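Local coordinates for acyl-CoA thioester hydrolase HI0827 (Haemophilus influenzae Rd KW20, PDB 3BJK), which probably hydrolyses the thioester bond of a broad range of acyl-coenzyme A molecules, working as a hexamer of hotdog-fold subunits, at residues V58-V63 with F119-V124. The protein carries 1 engineered substitution. Residues are numbered along the deposited sequence; the frame is centred on the assembly and turned at random.
Sequences VVTVAV and FTFVAV
Val59 and Val122 exchange two backbone hydrogen bonds as an antiparallel pair, Val59 N reaching Val122 O at 2.7 Å and Val122 N returning to Val59 O at 2.8 Å. Beyond Thr60 the register slips by one residue. Two residues, Val61 and Ala62, are set against the single Thr120, a classic beta bulge, where Thr120 O accepts Val61 N at 2.9 Å and, weakly, Ala62 N. Regular pairing resumes with Thr120 N to Ala62 O, 2.8 Å and nearly straight at 172°.

Within the bulge, Val61 CG1 presses on Val122 CG2 at 3.5 Å, a tight fit, while its CG2 lies against Thr120 O and the Thr120 methyl. On the side of the sheet that carries Val58, Thr60 and Phe121, Val63 runs alongside Phe119 and sets CG2 over one face of the ring, a CH-pi contact 4.0 Å from the centroid. The chi1 of -172° sends CG1 anti to the Val63 nitrogen and leaves CG2 for the ring. Thr60 CG2 meets the same ring in its plane, at the edge, and Thr60 OG1 lies 3.4 Å from Phe121 CE1.

Both phenylalanines pack against the long helix 35-54 that the hotdog sheet wraps, Phe119 touching Met42 and Phe121 meeting Ala47 and Ala50. Strand 111-123 also bonds to strand 91-101, whereas strand 58-68, outermost in its own chain, pairs through Val63 with a strand of the second subunit, continuing the sheet across the interface.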
ATOM      1  N   VAL C  58     -13.390 -14.990  13.934  1.00 32.94           N
ATOM      2  CA  VAL C  58     -12.416 -15.241  14.988  1.00 33.46           C
ATOM      3  C   VAL C  58     -11.656 -13.964  15.267  1.00 33.73           C
ATOM      4  O   VAL C  58     -11.661 -13.014  14.435  1.00 33.59           O
ATOM      5  CB  VAL C  58     -11.361 -16.347  14.640  1.00 32.89           C
ATOM      6  CG1 VAL C  58     -12.036 -17.702  14.390  1.00 32.46           C
ATOM      7  CG2 VAL C  58     -10.390 -15.924  13.506  1.00 34.07           C
ATOM      8  N   VAL C  59     -11.017 -13.928  16.440  1.00 33.10           N
ATOM      9  CA  VAL C  59      -9.905 -12.966  16.673  1.00 33.26           C
ATOM     10  C   VAL C  59      -8.637 -13.686  17.083  1.00 31.93           C
ATOM     11  O   VAL C  59      -8.669 -14.746  17.713  1.00 31.01           O
ATOM     12  CB  VAL C  59     -10.210 -11.924  17.822  1.00 33.89           C
ATOM     13  CG1 VAL C  59     -11.221 -10.901  17.376  1.00 36.59           C
ATOM     14  CG2 VAL C  59     -10.642 -12.625  19.068  1.00 31.48           C
ATOM     15  N   THR C  60      -7.507 -13.115  16.747  1.00 32.20           N
ATOM     16  CA  THR C  60      -6.215 -13.620  17.256  1.00 32.78           C
ATOM     17  C   THR C  60      -6.083 -13.103  18.696  1.00 31.74           C
ATOM     18  O   THR C  60      -6.302 -11.911  18.949  1.00 32.18           O
ATOM     19  CB  THR C  60      -5.042 -13.117  16.382  1.00 33.01           C
ATOM     20  OG1 THR C  60      -5.350 -13.301  15.008  1.00 36.12           O
ATOM     21  CG2 THR C  60      -3.847 -13.844  16.642  1.00 32.83           C
ATOM     22  N   VAL C  61      -5.798 -13.980  19.651  1.00 28.75           N
ATOM     23  CA  VAL C  61      -5.520 -13.533  21.015  1.00 27.12           C
ATOM     24  C   VAL C  61      -4.027 -13.670  21.429  1.00 26.51           C
ATOM     25  O   VAL C  61      -3.560 -12.935  22.313  1.00 24.84           O
ATOM     26  CB  VAL C  61      -6.381 -14.294  21.990  1.00 28.12           C
ATOM     27  CG1 VAL C  61      -7.898 -14.010  21.649  1.00 27.65           C
ATOM     28  CG2 VAL C  61      -6.042 -15.823  21.985  1.00 27.63           C
ATOM     29  N   ALA C  62      -3.318 -14.626  20.832  1.00 26.15           N
ATOM     30  CA  ALA C  62      -1.907 -14.874  21.175  1.00 27.28           C
ATOM     31  C   ALA C  62      -1.115 -15.478  20.057  1.00 27.86           C
ATOM     32  O   ALA C  62      -1.644 -16.170  19.181  1.00 27.32           O
ATOM     33  CB  ALA C  62      -1.805 -15.814  22.402  1.00 27.50           C
ATOM     34  N   VAL C  63       0.184 -15.189  20.088  1.00 27.79           N
ATOM     35  CA  VAL C  63       1.161 -15.926  19.307  1.00 29.44           C
ATOM     36  C   VAL C  63       2.271 -16.282  20.311  1.00 29.33           C
ATOM     37  O   VAL C  63       3.094 -15.461  20.670  1.00 30.92           O
ATOM     38  CB  VAL C  63       1.763 -15.123  18.155  1.00 28.42           C
ATOM     39  CG1 VAL C  63       2.593 -16.050  17.308  1.00 32.36           C
ATOM     40  CG2 VAL C  63       0.697 -14.458  17.314  1.00 32.19           C
ATOM     41  N   PHE C 119      -0.116 -19.866  16.755  1.00 28.86           N
ATOM     42  CA  PHE C 119      -1.161 -18.859  16.927  1.00 29.80           C
ATOM     43  C   PHE C 119      -2.265 -19.461  17.727  1.00 29.07           C
ATOM     44  O   PHE C 119      -2.543 -20.646  17.602  1.00 30.47           O
ATOM     45  CB  PHE C 119      -1.785 -18.452  15.583  1.00 31.17           C
ATOM     46  CG  PHE C 119      -0.969 -17.443  14.800  1.00 33.95           C
ATOM     47  CD1 PHE C 119       0.164 -17.829  14.095  1.00 37.45           C
ATOM     48  CD2 PHE C 119      -1.378 -16.126  14.721  1.00 33.98           C
ATOM     49  CE1 PHE C 119       0.908 -16.881  13.421  1.00 36.34           C
ATOM     50  CE2 PHE C 119      -0.675 -15.223  14.055  1.00 35.13           C
ATOM     51  CZ  PHE C 119       0.479 -15.586  13.392  1.00 36.80           C
ATOM     52  N   THR C 120      -2.913 -18.624  18.510  1.00 28.80           N
ATOM     53  CA  THR C 120      -4.189 -18.936  19.162  1.00 29.37           C
ATOM     54  C   THR C 120      -5.270 -17.909  18.745  1.00 30.15           C
ATOM     55  O   THR C 120      -5.115 -16.684  18.895  1.00 30.20           O
ATOM     56  CB  THR C 120      -4.069 -18.945  20.722  1.00 28.69           C
ATOM     57  OG1 THR C 120      -2.892 -19.656  21.125  1.00 31.11           O
ATOM     58  CG2 THR C 120      -5.342 -19.480  21.365  1.00 28.02           C
ATOM     59  N   PHE C 121      -6.395 -18.446  18.298  1.00 30.04           N
ATOM     60  CA  PHE C 121      -7.542 -17.672  17.883  1.00 31.54           C
ATOM     61  C   PHE C 121      -8.707 -17.977  18.781  1.00 31.28           C
ATOM     62  O   PHE C 121      -8.758 -19.027  19.385  1.00 31.37           O
ATOM     63  CB  PHE C 121      -7.950 -18.088  16.465  1.00 32.65           C
ATOM     64  CG  PHE C 121      -6.851 -17.925  15.466  1.00 31.76           C
ATOM     65  CD1 PHE C 121      -6.673 -16.709  14.814  1.00 32.68           C
ATOM     66  CD2 PHE C 121      -5.967 -18.946  15.231  1.00 34.54           C
ATOM     67  CE1 PHE C 121      -5.681 -16.519  13.925  1.00 33.83           C
ATOM     68  CE2 PHE C 121      -4.917 -18.756  14.322  1.00 30.98           C
ATOM     69  CZ  PHE C 121      -4.797 -17.535  13.658  1.00 33.75           C
ATOM     70  N   VAL C 122      -9.648 -17.046  18.860  1.00 31.18           N
ATOM     71  CA  VAL C 122     -10.872 -17.261  19.588  1.00 31.37           C
ATOM     72  C   VAL C 122     -12.051 -16.897  18.672  1.00 30.67           C
ATOM     73  O   VAL C 122     -12.053 -15.844  18.050  1.00 30.17           O
ATOM     74  CB  VAL C 122     -10.881 -16.463  20.923  1.00 32.56           C
ATOM     75  CG1 VAL C 122     -12.204 -16.616  21.642  1.00 30.29           C
ATOM     76  CG2 VAL C 122      -9.714 -16.943  21.797  1.00 32.68           C
ATOM     77  N   ALA C 123     -12.969 -17.837  18.538  1.00 31.14           N
ATOM     78  CA  ALA C 123     -14.258 -17.631  17.912  1.00 31.46           C
ATOM     79  C   ALA C 123     -15.075 -16.517  18.620  1.00 32.86           C
ATOM     80  O   ALA C 123     -15.195 -16.496  19.843  1.00 32.09           O
ATOM     81  CB  ALA C 123     -15.027 -18.940  17.946  1.00 31.23           C
ATOM     82  N   VAL C 124     -15.596 -15.582  17.820  1.00 33.70           N
ATOM     83  CA  VAL C 124     -16.289 -14.400  18.300  1.00 34.16           C
ATOM     84  C   VAL C 124     -17.594 -14.174  17.534  1.00 35.14           C
ATOM     85  O   VAL C 124     -17.754 -14.619  16.398  1.00 35.16           O
ATOM     86  CB  VAL C 124     -15.439 -13.091  18.211  1.00 33.67           C
ATOM     87  CG1 VAL C 124     -14.266 -13.145  19.185  1.00 34.40           C
ATOM     88  CG2 VAL C 124     -14.946 -12.780  16.810  1.00 35.03           C
TER